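Local coordinates for pesticidal crystal protein Cry2Aa (Bacillus thuringiensis serovar kurstaki, PDB 1I5P) that binds midgut epithelial cells of dipteran and lepidopteran insect larvae and promotes their colloid-osmotic lysis, at residues S370-G381 with W393-L402. Numbering follows the deposited sequence.
Sequences STPFVRSWLDSG and WQTESFQTTL
Strands 373-377 and 397-400 pair antiparallel, their axes approaching to 4.6 Å at 146°, and two bulges break the regular ladder. At the classic bulge Val374 and Arg375 both face Gln399, whose O accepts from Val374 N at 2.9 Å and, less closely, from Arg375 N at 3.3 Å. At the other, a G1 bulge, Glu396 and Ser397 both face Trp377; Glu396 takes up positive phi (55°) there. On one face of the sheet Phe398 turns its edge to the face of Phe373 in a T-shaped stack, ring centroids 5.8 Å apart, while its CD2-CE2 side packs on Ser376 CB and CZ approaches Leu378 CD2; Leu464 and Ile426 add to this apolar layer. On the other face the Trp377 indole has Arg375 CG over one face, near the rim, and Gln399 CB at its edge, 3.7 Å from Trp377 CZ3. Arg375 carries its guanidinium on to Asp45 and Ser415. Beyond the G1 bulge, Thr395 OG1 donates to a lone pair of Asp379 O at 2.7 Å, and one water links Leu378 O to Glu396 OE2. At the far end, Trp393 CG sits between its backbone N and carbonyl carbon (chi1 50°), which folds the indole back over the opposite strand: Gly381 CA makes a CH-pi contact 3.6 Å from the centroid of the six-membered ring. Gly381 N lies over that face too, and hydrogen bonds Gly381 N to Trp393 O and Trp393 N to Gly381 O pair the residues. The arrangement is a bulged beta-hairpin, its arms continuing into strands 381-385 and 389-393, within the beta-prism middle domain of the three-domain delta-endotoxins.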
# COMPACT_ATOMS: atom_id res chain seq x y z
N SER A 370 10.05 8.83 -15.98
CA SER A 370 9.98 10.28 -16.03
C SER A 370 8.53 10.76 -15.98
O SER A 370 8.22 11.73 -15.29
CB SER A 370 10.67 10.81 -17.29
OG SER A 370 9.86 10.57 -18.44
N THR A 371 7.65 10.09 -16.71
CA THR A 371 6.23 10.46 -16.72
C THR A 371 5.37 9.22 -16.55
O THR A 371 4.70 8.78 -17.48
CB THR A 371 5.83 11.18 -18.03
OG1 THR A 371 5.94 10.27 -19.13
CG2 THR A 371 6.72 12.38 -18.28
N PRO A 372 5.39 8.64 -15.35
CA PRO A 372 4.60 7.44 -15.08
C PRO A 372 3.10 7.71 -15.10
O PRO A 372 2.65 8.86 -15.02
CB PRO A 372 5.06 7.04 -13.68
CG PRO A 372 5.29 8.39 -13.04
CD PRO A 372 6.08 9.10 -14.13
N PHE A 373 2.32 6.64 -15.20
CA PHE A 373 0.87 6.73 -15.20
C PHE A 373 0.47 7.00 -13.75
O PHE A 373 1.11 6.48 -12.83
CB PHE A 373 0.25 5.41 -15.66
CG PHE A 373 0.38 5.16 -17.14
CD1 PHE A 373 1.13 4.10 -17.61
CD2 PHE A 373 -0.28 5.98 -18.06
CE1 PHE A 373 1.23 3.84 -18.97
CE2 PHE A 373 -0.19 5.73 -19.42
CZ PHE A 373 0.57 4.66 -19.88
N VAL A 374 -0.57 7.80 -13.54
CA VAL A 374 -1.05 8.08 -12.18
C VAL A 374 -2.57 8.02 -12.06
O VAL A 374 -3.11 7.81 -10.97
CB VAL A 374 -0.56 9.48 -11.68
CG1 VAL A 374 0.95 9.46 -11.47
CG2 VAL A 374 -0.93 10.58 -12.68
N ARG A 375 -3.26 8.17 -13.19
CA ARG A 375 -4.72 8.16 -13.17
C ARG A 375 -5.30 7.25 -14.25
O ARG A 375 -4.79 7.20 -15.37
CB ARG A 375 -5.21 9.60 -13.36
CG ARG A 375 -6.70 9.82 -13.17
CD ARG A 375 -7.04 11.29 -13.40
NE ARG A 375 -6.48 12.19 -12.38
CZ ARG A 375 -7.12 12.56 -11.27
NH1 ARG A 375 -8.34 12.10 -11.03
NH2 ARG A 375 -6.56 13.41 -10.42
N SER A 376 -6.37 6.53 -13.91
CA SER A 376 -7.02 5.63 -14.86
C SER A 376 -8.55 5.77 -14.87
O SER A 376 -9.14 6.20 -13.88
CB SER A 376 -6.66 4.18 -14.55
OG SER A 376 -7.21 3.80 -13.29
N TRP A 377 -9.16 5.41 -15.99
CA TRP A 377 -10.61 5.41 -16.17
C TRP A 377 -10.92 3.98 -16.61
O TRP A 377 -10.47 3.54 -17.66
CB TRP A 377 -11.03 6.39 -17.27
CG TRP A 377 -10.87 7.83 -16.89
CD1 TRP A 377 -11.83 8.66 -16.39
CD2 TRP A 377 -9.67 8.60 -16.96
NE1 TRP A 377 -11.30 9.90 -16.15
CE2 TRP A 377 -9.98 9.89 -16.49
CE3 TRP A 377 -8.36 8.32 -17.38
CZ2 TRP A 377 -9.02 10.91 -16.42
CZ3 TRP A 377 -7.41 9.34 -17.31
CH2 TRP A 377 -7.75 10.62 -16.84
N LEU A 378 -11.69 3.26 -15.80
CA LEU A 378 -11.99 1.86 -16.10
C LEU A 378 -13.47 1.51 -16.16
O LEU A 378 -13.83 0.36 -16.40
CB LEU A 378 -11.32 0.99 -15.04
CG LEU A 378 -9.85 1.31 -14.76
CD1 LEU A 378 -9.42 0.68 -13.44
CD2 LEU A 378 -9.00 0.80 -15.92
N ASP A 379 -14.32 2.51 -15.95
CA ASP A 379 -15.77 2.30 -15.96
C ASP A 379 -16.33 1.92 -17.32
O ASP A 379 -15.75 2.23 -18.37
CB ASP A 379 -16.49 3.56 -15.46
CG ASP A 379 -16.25 3.84 -13.99
OD1 ASP A 379 -15.58 3.02 -13.31
OD2 ASP A 379 -16.73 4.88 -13.50
N SER A 380 -17.47 1.24 -17.30
CA SER A 380 -18.19 0.85 -18.50
C SER A 380 -19.58 1.43 -18.32
O SER A 380 -19.94 1.85 -17.22
CB SER A 380 -18.29 -0.67 -18.62
OG SER A 380 -19.19 -1.17 -17.65
N GLY A 381 -20.37 1.45 -19.39
CA GLY A 381 -21.71 1.98 -19.29
C GLY A 381 -22.50 1.93 -20.59
O GLY A 381 -21.98 1.55 -21.65
N TRP A 393 -20.31 1.29 -23.91
CA TRP A 393 -18.94 1.76 -23.95
C TRP A 393 -18.07 1.29 -22.81
O TRP A 393 -18.53 0.95 -21.73
CB TRP A 393 -18.91 3.30 -23.95
CG TRP A 393 -19.75 3.92 -22.87
CD1 TRP A 393 -21.06 4.30 -22.98
CD2 TRP A 393 -19.37 4.19 -21.52
NE1 TRP A 393 -21.52 4.78 -21.78
CE2 TRP A 393 -20.50 4.73 -20.86
CE3 TRP A 393 -18.19 4.03 -20.79
CZ2 TRP A 393 -20.49 5.11 -19.51
CZ3 TRP A 393 -18.17 4.41 -19.44
CH2 TRP A 393 -19.32 4.94 -18.82
N GLN A 394 -16.78 1.27 -23.11
CA GLN A 394 -15.73 0.92 -22.16
C GLN A 394 -14.80 2.13 -22.18
O GLN A 394 -14.95 3.01 -23.04
CB GLN A 394 -15.00 -0.35 -22.61
CG GLN A 394 -15.52 -1.62 -21.96
CD GLN A 394 -14.77 -2.86 -22.41
OE1 GLN A 394 -15.11 -3.47 -23.42
NE2 GLN A 394 -13.74 -3.23 -21.67
N THR A 395 -13.88 2.21 -21.24
CA THR A 395 -12.93 3.32 -21.18
C THR A 395 -11.53 2.73 -21.31
O THR A 395 -10.92 2.78 -22.38
CB THR A 395 -13.05 4.11 -19.86
OG1 THR A 395 -13.24 3.20 -18.76
CG2 THR A 395 -14.22 5.09 -19.92
N GLU A 396 -11.02 2.16 -20.22
CA GLU A 396 -9.71 1.55 -20.21
C GLU A 396 -8.68 2.57 -20.68
O GLU A 396 -7.94 2.32 -21.64
CB GLU A 396 -9.68 0.33 -21.14
CG GLU A 396 -10.93 -0.56 -21.09
CD GLU A 396 -11.16 -1.21 -19.73
OE1 GLU A 396 -10.23 -1.24 -18.90
OE2 GLU A 396 -12.28 -1.71 -19.49
N SER A 397 -8.64 3.72 -20.01
CA SER A 397 -7.72 4.80 -20.36
C SER A 397 -6.78 5.14 -19.22
O SER A 397 -7.09 4.88 -18.05
CB SER A 397 -8.52 6.04 -20.77
OG SER A 397 -7.68 7.15 -20.99
N PHE A 398 -5.64 5.73 -19.55
CA PHE A 398 -4.66 6.08 -18.53
C PHE A 398 -4.00 7.42 -18.85
O PHE A 398 -3.87 7.80 -20.01
CB PHE A 398 -3.59 4.98 -18.42
CG PHE A 398 -4.16 3.61 -18.15
CD1 PHE A 398 -4.68 2.84 -19.19
CD2 PHE A 398 -4.21 3.10 -16.85
CE1 PHE A 398 -5.24 1.59 -18.94
CE2 PHE A 398 -4.77 1.84 -16.60
CZ PHE A 398 -5.28 1.09 -17.65
N GLN A 399 -3.59 8.12 -17.80
CA GLN A 399 -2.97 9.42 -17.95
C GLN A 399 -1.71 9.48 -17.09
O GLN A 399 -1.68 8.96 -15.97
CB GLN A 399 -3.96 10.51 -17.56
CG GLN A 399 -3.48 11.93 -17.71
CD GLN A 399 -4.62 12.91 -17.52
OE1 GLN A 399 -5.55 12.95 -18.33
NE2 GLN A 399 -4.56 13.69 -16.45
N THR A 400 -0.68 10.13 -17.62
CA THR A 400 0.61 10.26 -16.95
C THR A 400 0.74 11.54 -16.14
O THR A 400 -0.13 12.41 -16.21
CB THR A 400 1.75 10.22 -17.97
OG1 THR A 400 1.72 11.43 -18.75
CG2 THR A 400 1.59 9.02 -18.90
N THR A 401 1.83 11.65 -15.39
CA THR A 401 2.11 12.84 -14.58
C THR A 401 1.99 14.03 -15.52
O THR A 401 1.71 15.15 -15.11
CB THR A 401 3.53 12.80 -14.00
OG1 THR A 401 4.46 12.50 -15.04
CG2 THR A 401 3.62 11.75 -12.91
N LEU A 402 2.25 13.76 -16.79
CA LEU A 402 2.12 14.77 -17.82
C LEU A 402 0.69 14.47 -18.26
O LEU A 402 0.31 13.31 -18.35
CB LEU A 402 3.10 14.50 -18.95
CG LEU A 402 3.43 15.67 -19.88
CD1 LEU A 402 4.22 15.14 -21.07
CD2 LEU A 402 2.15 16.35 -20.35
O HOH W 1 3.69 11.38 -20.76
O HOH W 2 -13.00 -1.98 -16.97
O HOH W 3 -14.32 0.14 -19.45